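Local coordinates for protein enoyl-CoA hydratase EchA1 (Mycobacterium marinum, PDB 3QXI) that probably catalyses the reversible addition of water to the double bond of 2-enoyl-coenzyme A thioesters, as a trimeric member of the crotonase family, at residues S133-P138 / L181-V186; V17-R22 / A48-R53; N86-V89 / G93-F96. One frame throughout, in Å; residues are numbered along the deposited sequence.

Interaction 1: residues S133-P138 / L181-V186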
# COMPACT_ATOMS: atom_id res chain seq x y z
N SER B 133 18.29 -10.69 12.11
CA SER B 133 18.88 -9.83 11.07
C SER B 133 18.20 -8.48 11.07
O SER B 133 17.17 -8.30 11.75
CB SER B 133 18.87 -10.52 9.70
OG SER B 133 17.55 -10.78 9.27
N ALA B 134 18.78 -7.51 10.36
CA ALA B 134 18.20 -6.15 10.34
C ALA B 134 18.36 -5.44 8.98
O ALA B 134 19.30 -5.73 8.21
CB ALA B 134 18.79 -5.31 11.45
N PHE B 135 17.43 -4.52 8.71
CA PHE B 135 17.41 -3.71 7.49
C PHE B 135 17.47 -2.23 7.89
O PHE B 135 17.40 -1.90 9.07
CB PHE B 135 16.11 -3.98 6.71
CG PHE B 135 15.92 -5.43 6.36
CD1 PHE B 135 16.23 -5.89 5.08
CD2 PHE B 135 15.48 -6.35 7.33
CE1 PHE B 135 16.07 -7.23 4.74
CE2 PHE B 135 15.32 -7.70 7.01
CZ PHE B 135 15.62 -8.14 5.74
N GLY B 136 17.59 -1.35 6.91
CA GLY B 136 17.53 0.09 7.18
C GLY B 136 18.07 0.89 6.01
O GLY B 136 18.82 0.38 5.21
N ILE B 137 17.68 2.16 5.92
CA ILE B 137 18.33 3.08 5.00
C ILE B 137 18.84 4.27 5.81
O ILE B 137 18.17 5.32 5.88
CB ILE B 137 17.41 3.48 3.80
CG1 ILE B 137 15.95 3.73 4.29
CG2 ILE B 137 17.46 2.37 2.74
CD1 ILE B 137 14.98 4.22 3.22
N PRO B 138 20.03 4.11 6.42
CA PRO B 138 20.62 5.17 7.25
C PRO B 138 21.23 6.35 6.46
O PRO B 138 21.75 7.29 7.09
CB PRO B 138 21.72 4.45 8.05
CG PRO B 138 22.19 3.33 7.07
CD PRO B 138 20.89 2.91 6.34
N LEU B 181 5.32 -6.51 9.27
CA LEU B 181 4.82 -5.51 8.35
C LEU B 181 4.61 -6.09 6.95
O LEU B 181 4.08 -5.40 6.06
CB LEU B 181 5.74 -4.29 8.33
CG LEU B 181 5.78 -3.50 9.62
CD1 LEU B 181 6.83 -2.43 9.51
CD2 LEU B 181 4.34 -2.93 9.95
N GLY B 182 5.05 -7.35 6.75
CA GLY B 182 4.80 -8.05 5.50
C GLY B 182 5.82 -7.80 4.40
O GLY B 182 5.60 -8.18 3.25
N MET B 183 6.92 -7.15 4.76
CA MET B 183 8.09 -7.02 3.91
C MET B 183 8.93 -8.32 3.85
O MET B 183 9.37 -8.70 2.78
CB MET B 183 8.95 -5.86 4.38
CG MET B 183 10.31 -5.79 3.72
SD MET B 183 11.16 -4.29 4.17
CE MET B 183 12.88 -4.75 3.91
N VAL B 184 9.13 -8.98 4.99
CA VAL B 184 9.88 -10.23 5.07
C VAL B 184 8.88 -11.38 5.01
O VAL B 184 7.94 -11.43 5.80
CB VAL B 184 10.73 -10.29 6.38
CG1 VAL B 184 11.20 -11.73 6.70
CG2 VAL B 184 11.88 -9.34 6.28
N ASN B 185 9.08 -12.32 4.08
CA ASN B 185 8.07 -13.37 3.87
C ASN B 185 8.18 -14.47 4.93
O ASN B 185 7.16 -14.98 5.45
CB ASN B 185 8.20 -13.97 2.47
CG ASN B 185 7.88 -12.99 1.38
OD1 ASN B 185 8.75 -12.24 0.95
ND2 ASN B 185 6.61 -12.98 0.93
N VAL B 186 9.42 -14.82 5.24
CA VAL B 186 9.75 -15.93 6.12
C VAL B 186 10.88 -15.52 7.05
O VAL B 186 11.93 -15.02 6.61
CB VAL B 186 10.25 -17.17 5.35
CG1 VAL B 186 10.51 -18.29 6.33
CG2 VAL B 186 9.23 -17.63 4.30
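Phe135, on the short strand 134-136, and Val184, in the loop that leaves helix 175-180, mark the closest approach of the two backbones, and their CA atoms are still 10.3 Å apart. No hydrogen bond joins the segments, so side chains alone span the gap. Gly182, with positive phi, ends the preceding helix in a Schellman motif, and Met183 and Val184 follow directly, both with their CB atoms directed at the strand. The methionine chain is extended, CG anti to the backbone N (chi1 170°), which carries its terminal methyl over one face of the Phe135 ring. Met183 CE lies 4.1 Å from the centroid of the Phe135 ring and 27° off its normal, a CH-pi contact, and is nearest to Phe135 CD1 at 3.7 Å. Farther out on the ring, Val184 CG2 approaches Phe135 CE2 obliquely at 3.9 Å. The methyls thus meet different parts of the ring, and all three side chains are buried. Thr118 and Ala121 of helix 116-123, Ala175 of helix 175-180 and Ile127 of strand 126-130 also touch Phe135, which therefore packs where the three-stranded sheet, the main sheet and these two helices converge.

Interaction 2: residues V17-R22 / A48-R53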
# COMPACT_ATOMS: atom_id res chain seq x y z
N VAL B 17 31.86 -12.34 -6.22
CA VAL B 17 30.52 -12.94 -6.15
C VAL B 17 30.65 -14.41 -6.56
O VAL B 17 31.26 -14.72 -7.59
CB VAL B 17 29.49 -12.21 -7.04
CG1 VAL B 17 28.19 -13.00 -7.17
CG2 VAL B 17 29.18 -10.82 -6.48
N LEU B 18 30.12 -15.30 -5.74
CA LEU B 18 30.11 -16.73 -6.01
C LEU B 18 28.75 -17.08 -6.56
O LEU B 18 27.74 -16.49 -6.17
CB LEU B 18 30.37 -17.54 -4.72
CG LEU B 18 31.61 -17.26 -3.87
CD1 LEU B 18 31.49 -17.93 -2.50
CD2 LEU B 18 32.90 -17.70 -4.58
N VAL B 19 28.72 -18.06 -7.46
CA VAL B 19 27.51 -18.49 -8.14
C VAL B 19 27.53 -20.01 -8.15
O VAL B 19 28.51 -20.63 -8.52
CB VAL B 19 27.43 -17.94 -9.61
CG1 VAL B 19 26.16 -18.41 -10.31
CG2 VAL B 19 27.53 -16.42 -9.66
N GLU B 20 26.43 -20.61 -7.73
CA GLU B 20 26.35 -22.05 -7.65
C GLU B 20 24.95 -22.53 -7.99
O GLU B 20 23.96 -21.93 -7.56
CB GLU B 20 26.74 -22.51 -6.25
CG GLU B 20 26.51 -23.98 -5.97
CD GLU B 20 26.58 -24.30 -4.50
OE1 GLU B 20 27.07 -23.45 -3.73
OE2 GLU B 20 26.16 -25.41 -4.12
N GLN B 21 24.87 -23.60 -8.77
CA GLN B 21 23.59 -24.17 -9.13
C GLN B 21 23.31 -25.39 -8.26
O GLN B 21 24.17 -26.24 -8.10
CB GLN B 21 23.59 -24.53 -10.62
CG GLN B 21 22.30 -25.13 -11.14
CD GLN B 21 22.31 -25.30 -12.65
OE1 GLN B 21 23.21 -24.81 -13.33
NE2 GLN B 21 21.29 -25.98 -13.17
N ARG B 22 22.13 -25.44 -7.66
CA ARG B 22 21.67 -26.67 -7.02
C ARG B 22 20.36 -27.03 -7.68
O ARG B 22 19.34 -26.39 -7.40
CB ARG B 22 21.45 -26.51 -5.51
CG ARG B 22 22.65 -25.97 -4.77
CD ARG B 22 22.59 -26.26 -3.29
NE ARG B 22 23.67 -25.54 -2.63
CZ ARG B 22 23.79 -25.37 -1.31
NH1 ARG B 22 22.90 -25.88 -0.47
NH2 ARG B 22 24.82 -24.68 -0.85
N ALA B 48 24.97 -8.48 -12.01
CA ALA B 48 24.40 -8.29 -13.33
C ALA B 48 24.52 -9.55 -14.18
O ALA B 48 23.52 -10.00 -14.74
CB ALA B 48 25.03 -7.09 -14.04
N ASP B 49 25.72 -10.14 -14.26
CA ASP B 49 25.93 -11.33 -15.08
C ASP B 49 25.19 -12.53 -14.51
O ASP B 49 24.72 -13.38 -15.25
CB ASP B 49 27.43 -11.67 -15.19
CG ASP B 49 28.25 -10.56 -15.85
OD1 ASP B 49 27.69 -9.84 -16.72
OD2 ASP B 49 29.44 -10.39 -15.49
N ALA B 50 25.11 -12.62 -13.18
CA ALA B 50 24.39 -13.74 -12.59
C ALA B 50 22.89 -13.73 -12.91
O ALA B 50 22.30 -14.79 -13.16
CB ALA B 50 24.65 -13.82 -11.09
N MET B 51 22.28 -12.54 -12.92
CA MET B 51 20.86 -12.40 -13.28
C MET B 51 20.60 -12.74 -14.76
O MET B 51 19.61 -13.41 -15.08
CB MET B 51 20.31 -11.00 -12.94
CG MET B 51 20.39 -10.58 -11.44
SD MET B 51 19.85 -11.82 -10.22
CE MET B 51 20.56 -11.21 -8.69
N ASP B 52 21.48 -12.24 -15.64
CA ASP B 52 21.50 -12.66 -17.04
C ASP B 52 21.56 -14.19 -17.15
O ASP B 52 20.75 -14.80 -17.87
CB ASP B 52 22.70 -12.04 -17.78
CG ASP B 52 22.55 -10.54 -17.99
OD1 ASP B 52 21.46 -9.99 -17.77
OD2 ASP B 52 23.55 -9.89 -18.38
N ARG B 53 22.51 -14.80 -16.45
CA ARG B 53 22.64 -16.25 -16.47
C ARG B 53 21.30 -16.91 -16.06
O ARG B 53 20.78 -17.78 -16.76
CB ARG B 53 23.78 -16.73 -15.57
CG ARG B 53 23.72 -18.23 -15.29
CD ARG B 53 25.06 -18.90 -15.00
NE ARG B 53 24.84 -20.34 -14.78
CZ ARG B 53 25.66 -21.16 -14.11
NH1 ARG B 53 26.80 -20.71 -13.58
NH2 ARG B 53 25.34 -22.44 -13.98
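Val19 faces helix 41-56 from the edge strand 17-22 and parts its two methyls between two helix residues one turn apart. CG2 of Val19 rests 4.1 Å from Ala50 CB; the small alanine lies where the backbones come nearest, with Val19 CA and Ala50 CA 7.2 Å apart. CG1 of Val19, anti to the backbone N, instead reaches the guanidinium of Arg53, 4.0 Å from NH1, approaching it obliquely. Glu20 points away from the helix, where its OE2 takes a salt bridge of 2.9 Å from Arg22 NE, the nitrogen standing above the carboxylate plane. Gln21 turns back toward the helix on an extended chain. Its OE1 meets Arg53 NH2 at 3.3 Å, near the guanidinium plane, but the hydrogen bond is weak, bent to 122° at the hydrogen, and the amide and guanidinium planes are 70° apart. The other end of the same amide is engaged too, with Gln21 NE2 bonded to the carbonyl of Asp23. Strand and helix segments run nearly parallel, 15° between their directions, with their axes 10.0 Å apart. On the adjoining strand 25-30, Leu26 touches Val19 and Ile28 touches Ala50, continuing the apolar packing. The chemistry is thus graded: methyl packing at Ala50 gives way to a long arginine chain and a loose polar bond at the exposed margin, so apolar packing probably contributes more here than that bond.

Interaction 3: residues N86-V89 / G93-F96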
# COMPACT_ATOMS: atom_id res chain seq x y z
N ASN B 86 32.91 1.84 -11.87
CA ASN B 86 31.56 1.75 -12.50
C ASN B 86 30.59 0.91 -11.61
O ASN B 86 30.17 -0.20 -11.98
CB ASN B 86 31.66 1.21 -13.95
CG ASN B 86 30.29 1.10 -14.68
OD1 ASN B 86 29.40 1.96 -14.56
ND2 ASN B 86 30.14 0.02 -15.47
N VAL B 87 30.23 1.48 -10.46
CA VAL B 87 29.43 0.81 -9.42
C VAL B 87 27.96 0.80 -9.78
O VAL B 87 27.29 -0.21 -9.55
CB VAL B 87 29.62 1.44 -8.02
CG1 VAL B 87 29.00 0.57 -6.94
CG2 VAL B 87 31.08 1.65 -7.73
N VAL B 88 27.46 1.91 -10.32
CA VAL B 88 26.03 2.07 -10.72
C VAL B 88 25.85 1.99 -12.27
O VAL B 88 25.90 2.98 -13.01
CB VAL B 88 25.38 3.38 -10.13
CG1 VAL B 88 23.84 3.37 -10.32
CG2 VAL B 88 25.77 3.59 -8.67
N VAL B 89 25.60 0.77 -12.72
CA VAL B 89 25.69 0.42 -14.13
C VAL B 89 24.43 0.88 -14.87
O VAL B 89 23.31 0.69 -14.39
CB VAL B 89 25.90 -1.10 -14.26
CG1 VAL B 89 26.09 -1.54 -15.72
CG2 VAL B 89 27.10 -1.55 -13.39
N GLY B 93 21.84 -0.41 -12.36
CA GLY B 93 22.02 0.15 -11.03
C GLY B 93 23.03 -0.62 -10.19
O GLY B 93 24.13 -0.93 -10.67
N LEU B 94 22.65 -0.93 -8.95
CA LEU B 94 23.48 -1.74 -8.06
C LEU B 94 23.28 -3.20 -8.40
O LEU B 94 22.38 -3.84 -7.87
CB LEU B 94 23.12 -1.52 -6.60
CG LEU B 94 23.46 -0.20 -5.89
CD1 LEU B 94 22.97 -0.27 -4.43
CD2 LEU B 94 24.95 0.14 -5.94
N GLY B 95 24.09 -3.71 -9.31
CA GLY B 95 23.91 -5.09 -9.74
C GLY B 95 22.68 -5.30 -10.61
O GLY B 95 22.81 -5.65 -11.77
N PHE B 96 21.49 -5.09 -10.04
CA PHE B 96 20.22 -5.32 -10.75
C PHE B 96 19.06 -4.46 -10.20
O PHE B 96 17.88 -4.69 -10.55
CB PHE B 96 19.85 -6.80 -10.63
CG PHE B 96 19.59 -7.24 -9.19
CD1 PHE B 96 18.29 -7.34 -8.72
CD2 PHE B 96 20.65 -7.48 -8.31
CE1 PHE B 96 18.03 -7.73 -7.41
CE2 PHE B 96 20.42 -7.87 -6.98
CZ PHE B 96 19.11 -7.99 -6.53
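A small beta hairpin, strands 88-89 and 93-94, brings Val89 and Gly93 together as an antiparallel hydrogen-bonded pair. Both backbone bonds of the pair form: Gly93 N to Val89 O at 2.7 Å, nearly straight (171°) and in the carbonyl plane, and Val89 N to Gly93 O at 3.0 Å, its donor tilted out of the plane of the Gly93 carbonyl. Gly93 O also receives a CA-H...O contact from Val88 CA at 3.6 Å. Gly93 has positive phi; Val88 CG1, anti to the backbone N (chi1 -168°), lies 3.8 Å from Gly93 CA. Val87 and Leu94 lie side by side, pointing the same way, the leucine's branch CD2 touching Val87 CG1 at 4.2 Å. Val88 CG2 comes near the same methyl at 4.5 Å, so Leu94 CD2 is approached by two valines. Leu94 is the centre of an inverse gamma turn; one residue on, Phe96 N bonds to Leu94 O at 2.7 Å, across Gly95, as the chain leaves the hairpin. The hydroxyl of Ser44, on helix 41-56, bonds to both segments, at Val87 O and Gly95 N, just outside the two short strands, and Val89 packs on the same serine. Met76 packs on both Val87 and Leu94, while Glu119 and Leu120 of helix 116-123 meet Leu94, so the hairpin touches both helix 41-56 and helix 116-123.

Interactions 2 and 3 share helix 41-56: interaction 2 uses the side turned to strand 17-22, while the chain of interaction 3 packs on the helix as well, Met51 CE lying 3.7 Å from Phe96 CD2 and Ala48 CB 3.5 Å from Gly95 O. Interaction 1 touches neither and lies across the chain's centre from interaction 2, their centres 24 Å apart. Helix 116-123 nevertheless contacts both interactions 1 and 3. Chemistry follows place: 133-138 with 181-186 is buried and wholly apolar, 17-22 with 48-53 passes from methyl packing to polar groups at the surface, and 86-89 with 93-96, mostly buried, is joined by two backbone hydrogen bonds with valine-leucine packing beside them.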